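PDB 5ZIY: flagellar hook-associated protein 3 from Bacillus cereus, which probably forms, as FlgL, part of the junction that joins the flagellar hook to the filament. Local coordinates for residues Ala19-Met24 / Ser198-Ala203; Lys26-Ser31 / Thr192-Leu197; Glu39-Gly44 / Val84-Thr89; Gly93-Ile96 / Ser101-Asn104; Asn121-Leu124 / Tyr128-Lys131. One frame throughout, in Å; residues are numbered along the deposited sequence.

Contact 1 of 5, residues Ala19-Met24 / Ser198-Ala203; sequences ANMEQM and SEQNVA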
# COMPACT_ATOMS: atom_id res chain seq x y z
N ALA A 19 -10.88 -27.41 14.61
CA ALA A 19 -11.12 -26.04 15.11
C ALA A 19 -9.92 -25.09 14.88
O ALA A 19 -10.08 -23.86 14.66
CB ALA A 19 -11.48 -26.08 16.58
N ASN A 20 -8.71 -25.63 14.99
CA ASN A 20 -7.53 -24.82 14.64
C ASN A 20 -7.55 -24.44 13.15
O ASN A 20 -7.25 -23.31 12.79
CB ASN A 20 -6.25 -25.56 14.98
CG ASN A 20 -5.88 -25.42 16.46
OD1 ASN A 20 -5.35 -26.35 17.08
ND2 ASN A 20 -6.11 -24.23 17.03
N MET A 21 -7.95 -25.39 12.31
CA MET A 21 -7.99 -25.18 10.87
C MET A 21 -9.02 -24.15 10.46
O MET A 21 -8.73 -23.32 9.62
CB MET A 21 -8.30 -26.48 10.15
CG MET A 21 -7.18 -27.46 10.34
SD MET A 21 -7.27 -28.81 9.19
CE MET A 21 -5.72 -29.64 9.63
N GLU A 22 -10.20 -24.21 11.05
CA GLU A 22 -11.22 -23.17 10.86
C GLU A 22 -10.71 -21.76 11.20
O GLU A 22 -10.96 -20.80 10.46
CB GLU A 22 -12.46 -23.45 11.71
N GLN A 23 -10.03 -21.63 12.32
CA GLN A 23 -9.61 -20.30 12.75
C GLN A 23 -8.56 -19.80 11.79
O GLN A 23 -8.57 -18.66 11.39
CB GLN A 23 -9.04 -20.32 14.18
CG GLN A 23 -8.60 -18.93 14.66
CD GLN A 23 -9.74 -17.94 14.57
OE1 GLN A 23 -10.83 -18.18 15.14
NE2 GLN A 23 -9.53 -16.84 13.84
N MET A 24 -7.63 -20.67 11.44
CA MET A 24 -6.59 -20.31 10.49
C MET A 24 -7.16 -19.88 9.13
O MET A 24 -6.67 -18.94 8.54
CB MET A 24 -5.67 -21.50 10.29
CG MET A 24 -4.51 -21.21 9.38
SD MET A 24 -3.27 -20.19 10.13
CE MET A 24 -1.88 -20.47 8.99
N SER A 198 -6.23 -26.34 3.08
CA SER A 198 -7.27 -27.06 2.33
C SER A 198 -6.94 -28.56 2.17
O SER A 198 -7.81 -29.41 2.35
CB SER A 198 -7.44 -26.45 0.94
OG SER A 198 -7.82 -25.08 1.02
N GLU A 199 -5.67 -28.85 1.82
CA GLU A 199 -5.18 -30.23 1.68
C GLU A 199 -5.26 -30.91 3.05
O GLU A 199 -5.65 -32.07 3.12
CB GLU A 199 -3.73 -30.29 1.12
CG GLU A 199 -3.56 -30.05 -0.43
CD GLU A 199 -2.07 -30.03 -0.91
OE1 GLU A 199 -1.19 -29.63 -0.11
OE2 GLU A 199 -1.78 -30.40 -2.10
N GLN A 200 -4.94 -30.20 4.12
CA GLN A 200 -5.07 -30.77 5.47
C GLN A 200 -6.54 -30.93 5.89
O GLN A 200 -6.89 -31.92 6.57
CB GLN A 200 -4.30 -29.96 6.51
CG GLN A 200 -2.79 -29.86 6.26
CD GLN A 200 -2.08 -28.85 7.20
OE1 GLN A 200 -2.72 -28.01 7.83
NE2 GLN A 200 -0.76 -28.94 7.28
N ASN A 201 -7.42 -30.03 5.48
CA ASN A 201 -8.84 -30.23 5.79
C ASN A 201 -9.43 -31.53 5.19
O ASN A 201 -10.19 -32.24 5.85
CB ASN A 201 -9.71 -29.06 5.34
CG ASN A 201 -11.16 -29.25 5.75
OD1 ASN A 201 -11.46 -29.45 6.93
ND2 ASN A 201 -12.07 -29.22 4.78
N VAL A 202 -9.04 -31.84 3.97
CA VAL A 202 -9.58 -33.00 3.26
C VAL A 202 -9.25 -34.31 3.96
O VAL A 202 -10.07 -35.25 4.01
CB VAL A 202 -9.06 -33.07 1.83
CG1 VAL A 202 -9.54 -34.38 1.14
CG2 VAL A 202 -9.50 -31.82 1.06
N ALA A 203 -8.04 -34.38 4.51
CA ALA A 203 -7.58 -35.54 5.25
C ALA A 203 -8.46 -35.76 6.48
O ALA A 203 -8.95 -36.86 6.72
CB ALA A 203 -6.13 -35.35 5.68
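Met21 reaches across to Gln200 and the backbone beside Asn201, and its thioether carries nearly all of this contact. The CB leaves helix 8-60 toward helix 162-204. With CG anti to the carbonyl carbon (chi1 -65°) and the chain extended beyond it, the side chain spans a gap of which the CA separation of 7.2 Å between Met21 and Asn201 gives the scale. CB and CG only bridge this distance. SD is the first atom to arrive, lying 3.9 Å from Asn201 N and 4.0 Å from Gln200 C, so that sulfur rests against the peptide link between these two residues. The terminal CE then settles 3.4 Å from Gln200 CB and 3.9 Å from Gln200 OE1. The two side chains cross at about a right angle; the methyl meets Gln200 CB most closely, and the amide oxygen lies further off beside it. Asn201 adds a more distant flank. Met21 also touches Leu204, one turn further along the opposing helix. The contact is small and partly open to solvent, and depends on van der Waals packing alone. One extended methionine reaching across to an antiparallel neighbour is how the N-terminal and C-terminal helices meet near their ends here, consistent with the paired terminal helices of the flagellin family.

Contact 2 of 5, residues Lys26-Ser31 / Thr192-Leu197; sequences KDIADS and TFKTIL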
# COMPACT_ATOMS: atom_id res chain seq x y z
N LYS A 26 -10.06 -18.41 8.66
CA LYS A 26 -10.58 -17.05 8.84
C LYS A 26 -9.44 -16.05 8.88
O LYS A 26 -9.51 -14.99 8.28
CB LYS A 26 -11.41 -16.95 10.11
CG LYS A 26 -12.76 -17.60 9.91
CD LYS A 26 -13.30 -18.25 11.17
CE LYS A 26 -13.94 -17.28 12.14
NZ LYS A 26 -15.03 -18.02 12.93
N ASP A 27 -8.37 -16.39 9.59
CA ASP A 27 -7.22 -15.51 9.71
C ASP A 27 -6.62 -15.27 8.30
O ASP A 27 -6.27 -14.14 7.95
CB ASP A 27 -6.18 -16.16 10.60
CG ASP A 27 -6.55 -16.12 12.09
OD1 ASP A 27 -7.60 -15.49 12.46
OD2 ASP A 27 -5.73 -16.69 12.88
N ILE A 28 -6.53 -16.33 7.49
CA ILE A 28 -6.02 -16.17 6.12
C ILE A 28 -6.99 -15.30 5.31
O ILE A 28 -6.54 -14.34 4.68
CB ILE A 28 -5.77 -17.53 5.41
CG1 ILE A 28 -4.57 -18.22 6.06
CG2 ILE A 28 -5.51 -17.35 3.91
CD1 ILE A 28 -4.34 -19.64 5.57
N ALA A 29 -8.30 -15.58 5.35
CA ALA A 29 -9.25 -14.71 4.67
C ALA A 29 -9.13 -13.21 5.09
O ALA A 29 -9.06 -12.33 4.26
CB ALA A 29 -10.73 -15.23 4.81
N ASP A 30 -9.09 -12.93 6.38
CA ASP A 30 -8.93 -11.55 6.85
C ASP A 30 -7.67 -10.92 6.33
O ASP A 30 -7.68 -9.78 5.84
CB ASP A 30 -8.93 -11.50 8.39
CG ASP A 30 -10.29 -11.88 9.00
OD1 ASP A 30 -11.31 -11.89 8.29
OD2 ASP A 30 -10.33 -12.16 10.21
N SER A 31 -6.57 -11.68 6.40
CA SER A 31 -5.29 -11.16 6.00
C SER A 31 -5.24 -10.87 4.52
O SER A 31 -4.65 -9.86 4.12
CB SER A 31 -4.19 -12.16 6.37
OG SER A 31 -4.21 -12.36 7.78
N THR A 192 -0.23 -19.89 -0.26
CA THR A 192 0.35 -21.21 0.02
C THR A 192 -0.22 -21.75 1.32
O THR A 192 -0.58 -22.93 1.39
CB THR A 192 1.90 -21.18 0.11
OG1 THR A 192 2.43 -20.51 -1.03
CG2 THR A 192 2.48 -22.55 0.19
N PHE A 193 -0.32 -20.91 2.35
CA PHE A 193 -0.91 -21.35 3.63
C PHE A 193 -2.33 -21.90 3.37
O PHE A 193 -2.64 -22.98 3.85
CB PHE A 193 -0.93 -20.25 4.71
CG PHE A 193 0.39 -20.04 5.44
CD1 PHE A 193 1.14 -21.10 5.92
CD2 PHE A 193 0.85 -18.77 5.69
CE1 PHE A 193 2.32 -20.90 6.59
CE2 PHE A 193 2.05 -18.56 6.38
CZ PHE A 193 2.78 -19.62 6.80
N LYS A 194 -3.15 -21.18 2.60
CA LYS A 194 -4.53 -21.61 2.26
C LYS A 194 -4.57 -23.00 1.62
O LYS A 194 -5.37 -23.83 2.02
CB LYS A 194 -5.21 -20.60 1.32
CG LYS A 194 -6.73 -20.71 1.30
CD LYS A 194 -7.35 -19.64 0.40
CE LYS A 194 -8.82 -19.95 0.15
NZ LYS A 194 -9.39 -19.02 -0.86
N THR A 195 -3.69 -23.22 0.66
CA THR A 195 -3.63 -24.47 -0.11
C THR A 195 -3.20 -25.61 0.79
O THR A 195 -3.83 -26.65 0.79
CB THR A 195 -2.68 -24.38 -1.33
OG1 THR A 195 -3.04 -23.26 -2.12
CG2 THR A 195 -2.81 -25.66 -2.22
N ILE A 196 -2.18 -25.37 1.62
CA ILE A 196 -1.76 -26.33 2.64
C ILE A 196 -2.95 -26.67 3.58
O ILE A 196 -3.25 -27.85 3.77
CB ILE A 196 -0.56 -25.81 3.50
CG1 ILE A 196 0.72 -25.70 2.65
CG2 ILE A 196 -0.29 -26.77 4.64
CD1 ILE A 196 1.88 -24.89 3.33
N LEU A 197 -3.64 -25.66 4.11
CA LEU A 197 -4.78 -25.92 4.99
C LEU A 197 -5.92 -26.67 4.32
O LEU A 197 -6.53 -27.54 4.95
CB LEU A 197 -5.31 -24.62 5.57
CG LEU A 197 -4.40 -24.03 6.62
CD1 LEU A 197 -4.97 -22.68 7.03
CD2 LEU A 197 -4.23 -24.97 7.85
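Ile28 reaches its CD1 methyl toward helix 162-204, where Phe193, Lys194 and Leu197 receive it. The helix segments run nearly antiparallel, at 155° between their directions, with axes 10.2 Å apart, and this one branched side chain reaches across. Its CG1 lies anti to the carbonyl carbon (chi1 -70°), and CD1 extends on from it (chi2 173°) to sit 3.6 Å from Phe193 CB and 3.6 Å from Lys194 N. The tightest approach is methyl to methyl, Ile28 CD1 to Leu197 CD1 at 3.4 Å, the two side chains crossing obliquely. The other branch of Ile28, CG2, touches Lys194 more loosely, at 4.2 Å from Lys194 CB. Lys194 then carries its extended chain away from the contact. Phe193 likewise offers only its CB here, its ring turning aside to meet Tyr128 edge to face. The Ser31 hydroxyl is satisfied within its own helix: Ser31 OG donates to Asp27 O at 2.7 Å, from the opposite face of that carbonyl to the one Ser31 N uses. Chemically, then, the helices are joined at this level by shape and apolar burial around a single isoleucine, without a directional bond to fix them.

Contact 3 of 5, residues Glu39-Gly44 / Val84-Thr89; sequences ENTLQG and VYLANT
Thr41 and Leu86 bring the two backbones to within 5.9 Å, CA to CA, at the point where helix 67-87 ends and Asn88 departs from helical geometry. Into this narrow gap Thr41 sends its methyl: a chi1 of -56°, measured to OG1, leaves CG2 anti to the backbone N, and Thr41 CG2 lies 3.1 Å from Leu86 O and 3.6 Å from Thr89 OG1. The carbonyl it meets is already engaged. Thr89 OG1 donates to Leu86 O at 2.8 Å and Thr89 N to the same oxygen at 3.2 Å, both from one face of its plane, so the turn after the helix is closed and Thr89 is held facing Thr41. Helix 8-60 and helix 67-87 run antiparallel as a helical hairpin within the flagellin-type N-terminal region, and this contact pairs a point past the middle of the long helix with the C-terminal end of the shorter one. The side chains of Thr41 and Thr89 pass alongside each other, pointing opposite ways; the hydroxyl of Thr41 is occupied by Gln37 O in its own helix. One turn on, Gly44 presents bare backbone, and Leu86 rests its CD1 against it, 3.4 Å from Gly44 C and 3.6 Å from Gly44 O. Beyond the contact, Leu42 on the far side of helix 8-60 packs against Thr180 and Val183 of helix 162-204, whereas Ala87 turns to Leu140 of helix 137-155.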
# COMPACT_ATOMS: atom_id res chain seq x y z
N GLU A 39 -2.18 -3.99 -1.90
CA GLU A 39 -1.54 -4.15 -3.18
C GLU A 39 -2.23 -3.29 -4.26
O GLU A 39 -1.57 -2.72 -5.13
CB GLU A 39 -1.54 -5.62 -3.53
CG GLU A 39 -0.82 -5.95 -4.75
CD GLU A 39 -0.94 -7.44 -5.09
OE1 GLU A 39 -1.93 -8.05 -4.64
OE2 GLU A 39 -0.06 -7.98 -5.79
N ASN A 40 -3.56 -3.22 -4.19
CA ASN A 40 -4.36 -2.44 -5.12
C ASN A 40 -4.07 -0.94 -4.97
O ASN A 40 -4.00 -0.23 -5.96
CB ASN A 40 -5.87 -2.72 -4.93
CG ASN A 40 -6.32 -4.08 -5.47
OD1 ASN A 40 -5.56 -4.81 -6.13
ND2 ASN A 40 -7.59 -4.43 -5.22
N THR A 41 -3.89 -0.47 -3.73
CA THR A 41 -3.54 0.91 -3.44
C THR A 41 -2.15 1.24 -4.00
O THR A 41 -1.95 2.27 -4.67
CB THR A 41 -3.60 1.15 -1.92
OG1 THR A 41 -4.91 0.79 -1.47
CG2 THR A 41 -3.30 2.59 -1.53
N LEU A 42 -1.20 0.35 -3.79
CA LEU A 42 0.15 0.51 -4.34
C LEU A 42 0.17 0.55 -5.86
O LEU A 42 0.94 1.36 -6.44
CB LEU A 42 1.10 -0.59 -3.81
CG LEU A 42 1.44 -0.38 -2.33
CD1 LEU A 42 1.90 -1.69 -1.73
CD2 LEU A 42 2.51 0.78 -2.08
N GLN A 43 -0.65 -0.28 -6.51
CA GLN A 43 -0.73 -0.29 -7.98
C GLN A 43 -1.36 1.02 -8.48
O GLN A 43 -0.96 1.57 -9.49
CB GLN A 43 -1.45 -1.53 -8.55
CG GLN A 43 -0.92 -2.91 -8.03
CD GLN A 43 0.01 -3.68 -8.96
OE1 GLN A 43 0.04 -4.94 -8.89
NE2 GLN A 43 0.77 -2.97 -9.83
N GLY A 44 -2.32 1.55 -7.73
CA GLY A 44 -2.93 2.79 -8.05
C GLY A 44 -1.91 3.93 -7.95
O GLY A 44 -1.95 4.83 -8.78
N VAL A 84 -2.80 11.28 -2.58
CA VAL A 84 -3.13 11.56 -1.19
C VAL A 84 -4.36 10.71 -0.75
O VAL A 84 -4.34 10.11 0.30
CB VAL A 84 -3.37 13.06 -0.94
CG1 VAL A 84 -3.89 13.28 0.48
CG2 VAL A 84 -2.11 13.85 -1.09
N TYR A 85 -5.41 10.64 -1.56
CA TYR A 85 -6.55 9.75 -1.30
C TYR A 85 -6.09 8.31 -1.08
O TYR A 85 -6.43 7.71 -0.07
CB TYR A 85 -7.55 9.85 -2.45
CG TYR A 85 -8.57 8.75 -2.66
CD1 TYR A 85 -9.74 8.64 -1.88
CD2 TYR A 85 -8.43 7.87 -3.74
CE1 TYR A 85 -10.70 7.63 -2.14
CE2 TYR A 85 -9.37 6.87 -4.00
CZ TYR A 85 -10.49 6.74 -3.21
OH TYR A 85 -11.38 5.70 -3.56
N LEU A 86 -5.22 7.82 -1.96
CA LEU A 86 -4.72 6.47 -1.90
C LEU A 86 -3.83 6.27 -0.67
O LEU A 86 -3.88 5.25 -0.03
CB LEU A 86 -3.96 6.08 -3.21
CG LEU A 86 -4.69 5.93 -4.55
CD1 LEU A 86 -3.66 5.80 -5.74
CD2 LEU A 86 -5.73 4.73 -4.64
N ALA A 87 -3.03 7.25 -0.29
CA ALA A 87 -2.19 7.12 0.88
C ALA A 87 -3.00 7.05 2.18
O ALA A 87 -2.54 6.49 3.19
CB ALA A 87 -1.13 8.29 0.90
N ASN A 88 -4.22 7.60 2.15
CA ASN A 88 -5.12 7.60 3.27
C ASN A 88 -6.12 6.43 3.26
O ASN A 88 -7.10 6.50 3.97
CB ASN A 88 -5.89 8.96 3.33
CG ASN A 88 -5.00 10.10 3.74
OD1 ASN A 88 -4.04 9.89 4.48
ND2 ASN A 88 -5.29 11.31 3.26
N THR A 89 -5.85 5.35 2.50
CA THR A 89 -6.69 4.16 2.52
C THR A 89 -6.81 3.51 3.91
O THR A 89 -5.83 3.36 4.64
CB THR A 89 -6.22 3.12 1.44
OG1 THR A 89 -6.28 3.75 0.15
CG2 THR A 89 -7.12 1.87 1.42

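Contact 4 of 5, residues Gly93-Ile96 / Ser101-Asn104; sequences GRYI and SAEN. With ZN (zinc ion), chain G.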
# COMPACT_ATOMS: atom_id res chain seq x y z
N GLY A 93 -10.71 -0.40 10.49
CA GLY A 93 -10.46 0.54 11.55
C GLY A 93 -9.10 1.21 11.60
O GLY A 93 -8.90 2.08 12.41
N ARG A 94 -8.19 0.85 10.71
CA ARG A 94 -6.88 1.44 10.68
C ARG A 94 -6.41 1.79 9.27
O ARG A 94 -6.83 1.18 8.28
CB ARG A 94 -5.87 0.48 11.30
CG ARG A 94 -6.04 0.25 12.82
CD ARG A 94 -5.71 1.51 13.55
NE ARG A 94 -5.80 1.39 15.01
CZ ARG A 94 -6.87 1.73 15.75
NH1 ARG A 94 -7.98 2.15 15.18
NH2 ARG A 94 -6.83 1.63 17.07
N TYR A 95 -5.53 2.79 9.20
CA TYR A 95 -4.92 3.19 7.92
C TYR A 95 -3.78 2.28 7.52
O TYR A 95 -2.86 2.07 8.30
CB TYR A 95 -4.44 4.63 7.99
CG TYR A 95 -5.59 5.60 8.17
CD1 TYR A 95 -6.30 6.06 7.09
CD2 TYR A 95 -5.92 6.10 9.41
CE1 TYR A 95 -7.37 6.96 7.24
CE2 TYR A 95 -7.02 7.00 9.58
CZ TYR A 95 -7.71 7.43 8.49
OH TYR A 95 -8.74 8.33 8.63
N ILE A 96 -3.81 1.74 6.31
CA ILE A 96 -2.76 0.80 5.93
C ILE A 96 -1.38 1.42 5.85
O ILE A 96 -0.34 0.70 5.98
CB ILE A 96 -3.07 0.05 4.63
CG1 ILE A 96 -3.38 1.02 3.52
CG2 ILE A 96 -4.30 -0.94 4.81
CD1 ILE A 96 -3.17 0.41 2.11
N SER A 101 -2.27 4.52 14.61
CA SER A 101 -3.25 5.53 15.02
C SER A 101 -4.17 5.85 13.86
O SER A 101 -3.74 5.91 12.73
CB SER A 101 -2.55 6.77 15.48
OG SER A 101 -3.49 7.73 15.91
N ALA A 102 -5.45 6.04 14.17
CA ALA A 102 -6.49 6.35 13.19
C ALA A 102 -7.33 7.55 13.64
O ALA A 102 -8.47 7.69 13.26
CB ALA A 102 -7.39 5.13 13.03
N GLU A 103 -6.77 8.42 14.49
CA GLU A 103 -7.50 9.62 14.93
C GLU A 103 -7.55 10.65 13.81
O GLU A 103 -8.53 11.37 13.67
CB GLU A 103 -6.81 10.27 16.13
CG GLU A 103 -6.92 9.44 17.34
CD GLU A 103 -8.32 9.47 17.90
OE1 GLU A 103 -9.11 10.37 17.51
OE2 GLU A 103 -8.62 8.60 18.74
N ASN A 104 -6.49 10.68 13.01
CA ASN A 104 -6.39 11.61 11.90
C ASN A 104 -6.03 10.89 10.64
O ASN A 104 -5.45 9.77 10.65
CB ASN A 104 -5.29 12.65 12.14
CG ASN A 104 -5.47 13.39 13.44
OD1 ASN A 104 -6.24 14.35 13.53
ND2 ASN A 104 -4.74 12.97 14.46
ZN ZN G . -10.61 10.07 19.58
O HOH W 1 -3.87 3.58 11.43
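Tyr95 lays one edge of its ring against the backbone of Ala102, with CE2 3.7 Å from Ala102 CA, which lies in the plane of the ring. The same CE2 comes within 3.4 Å of Asn104 O, so Ala102 and Asn104 both meet the ring at CE2. Leu105 and Pro106, which follow in the loop, also touch the Tyr95 side chain, and Tyr95 is buried. The methyl of Ala102 continues the close packing, its CB 3.5 Å from Gly93 O and 3.7 Å from Arg94 NH1. That guanidinium is bent back over its own backbone: NH1 donates to Gly93 O at 2.9 Å, from well above the carbonyl plane. Strands 90-91 and 94-95 form a tiny antiparallel hairpin, and the loop here lies alongside its second strand without becoming a third. No direct backbone bond joins the two; instead a water bridges them, 2.9 Å from Tyr95 N and 2.7 Å from Ser101 O. Toward solvent the contact thins out. The side chains of Ser101 and Asn104 set off away from the strand, and Glu103 does too, its chain bending at chi2 (-73°) to place OE1 2.6 Å from a zinc ion, which the second carboxylate oxygen also binds.

Contact 5 of 5, residues Asn121-Leu124 / Tyr128-Lys131; sequences NWKL and YEFK. With ZN (zinc ion), chain C.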
# COMPACT_ATOMS: atom_id res chain seq x y z
N ASN A 121 0.96 -5.29 13.74
CA ASN A 121 1.17 -6.69 13.40
C ASN A 121 -0.05 -7.52 13.63
O ASN A 121 -0.74 -7.34 14.62
CB ASN A 121 2.28 -7.32 14.24
CG ASN A 121 3.67 -6.97 13.71
OD1 ASN A 121 3.82 -6.28 12.68
ND2 ASN A 121 4.70 -7.49 14.38
N TRP A 122 -0.29 -8.44 12.70
CA TRP A 122 -1.35 -9.45 12.82
C TRP A 122 -0.61 -10.82 12.83
O TRP A 122 0.51 -10.99 12.23
CB TRP A 122 -2.24 -9.43 11.58
CG TRP A 122 -3.29 -8.47 11.60
CD1 TRP A 122 -3.42 -7.39 12.43
CD2 TRP A 122 -4.44 -8.46 10.76
NE1 TRP A 122 -4.56 -6.71 12.14
CE2 TRP A 122 -5.23 -7.36 11.14
CE3 TRP A 122 -4.91 -9.30 9.76
CZ2 TRP A 122 -6.42 -7.04 10.52
CZ3 TRP A 122 -6.08 -9.00 9.15
CH2 TRP A 122 -6.83 -7.86 9.53
N LYS A 123 -1.22 -11.76 13.52
CA LYS A 123 -0.58 -13.02 13.76
C LYS A 123 -1.55 -14.14 13.50
O LYS A 123 -2.60 -14.20 14.08
CB LYS A 123 -0.09 -13.02 15.19
CG LYS A 123 0.48 -14.29 15.62
CD LYS A 123 1.03 -14.13 17.01
CE LYS A 123 1.15 -15.46 17.68
NZ LYS A 123 2.28 -15.49 18.62
N LEU A 124 -1.23 -14.99 12.55
CA LEU A 124 -2.08 -16.13 12.24
C LEU A 124 -2.18 -17.09 13.42
O LEU A 124 -1.33 -17.08 14.31
CB LEU A 124 -1.49 -16.89 11.03
CG LEU A 124 -1.93 -16.49 9.64
CD1 LEU A 124 -2.19 -15.01 9.54
CD2 LEU A 124 -0.93 -17.04 8.56
N TYR A 128 2.33 -17.43 12.40
CA TYR A 128 2.90 -16.56 11.36
C TYR A 128 2.47 -15.09 11.56
O TYR A 128 1.30 -14.78 11.63
CB TYR A 128 2.53 -17.05 9.96
CG TYR A 128 3.13 -16.21 8.84
CD1 TYR A 128 4.46 -16.38 8.40
CD2 TYR A 128 2.36 -15.24 8.23
CE1 TYR A 128 4.99 -15.58 7.34
CE2 TYR A 128 2.89 -14.43 7.21
CZ TYR A 128 4.18 -14.60 6.77
OH TYR A 128 4.61 -13.74 5.75
N GLU A 129 3.44 -14.21 11.60
CA GLU A 129 3.21 -12.78 11.79
C GLU A 129 3.59 -11.92 10.61
O GLU A 129 4.57 -12.16 9.99
CB GLU A 129 4.07 -12.30 12.94
CG GLU A 129 3.75 -12.96 14.22
CD GLU A 129 4.44 -12.26 15.35
OE1 GLU A 129 5.70 -12.12 15.27
OE2 GLU A 129 3.72 -11.83 16.27
N PHE A 130 2.80 -10.91 10.32
CA PHE A 130 3.15 -9.91 9.32
C PHE A 130 2.63 -8.53 9.72
O PHE A 130 1.78 -8.41 10.61
CB PHE A 130 2.61 -10.28 7.96
CG PHE A 130 1.13 -10.13 7.83
CD1 PHE A 130 0.27 -11.06 8.38
CD2 PHE A 130 0.58 -9.06 7.14
CE1 PHE A 130 -1.10 -10.92 8.24
CE2 PHE A 130 -0.79 -8.90 7.04
CZ PHE A 130 -1.61 -9.84 7.58
N LYS A 131 3.16 -7.50 9.07
CA LYS A 131 2.73 -6.12 9.28
C LYS A 131 1.52 -5.86 8.46
O LYS A 131 1.61 -5.89 7.25
CB LYS A 131 3.82 -5.16 8.87
CG LYS A 131 5.12 -5.37 9.66
CD LYS A 131 6.29 -4.87 8.86
CE LYS A 131 7.64 -4.97 9.63
NZ LYS A 131 7.55 -4.03 10.79
ZN ZN C . 5.06 -11.56 17.95
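Phe130 lies side by side with Trp122 on one face of a two-stranded antiparallel hairpin, its CE1 3.8 Å from Trp122 CB and its CZ 4.0 Å from Trp122 CE3. The ring is placed there by the first torsion, CG standing between the backbone N and the carbonyl carbon (chi1 72°). Beneath them the strands are tied by a reciprocal pair of bonds, Trp122 N to Phe130 O at 2.9 Å and Phe130 N to Trp122 O at 3.0 Å. A third, Leu124 N to Tyr128 O at 2.7 Å, closes the hairpin near its turn, where Leu124 CD2 packs on Tyr128 CB. The opposite face carries polar chains. Lys123 CG lies 3.8 Å from Glu129 CG where the two chains cross, but the lysine amine stops short of the carboxylate; Glu129 OE2 instead binds a zinc ion at 2.2 Å. Asn121 OD1 lies along the aliphatic part of Lys131, 3.4 Å from Lys131 CG, while the lysine's amine forms a salt bridge with Asp119. The apolar face is turned to the long helices: Trp122 rests on Ser31 and Val34 of helix 8-60, Leu124 on Met24, and Leu124, Tyr128 and Phe130 all meet Met190 of helix 162-204.

In the fold
Contacts 1 and 2 are successive rungs, with centres 9 Å apart, between helix 8-60 and helix 162-204, and every other contact is nested inside the chain loop they close. Contact 3, about 33 Å from contact 1 between centres, uses helix 8-60 again but pairs it with helix 67-87. After it come contact 4 and then contact 5, in series along the chain. Contact 4 touches contact 3 through the probable Thr89 O to Ile96 N bond. The hairpin of contact 5 lies over the helix pair of contact 2, with centres 12 Å apart, and also touches contact 1. A long helical rod thus carries its small beta elements along one flank.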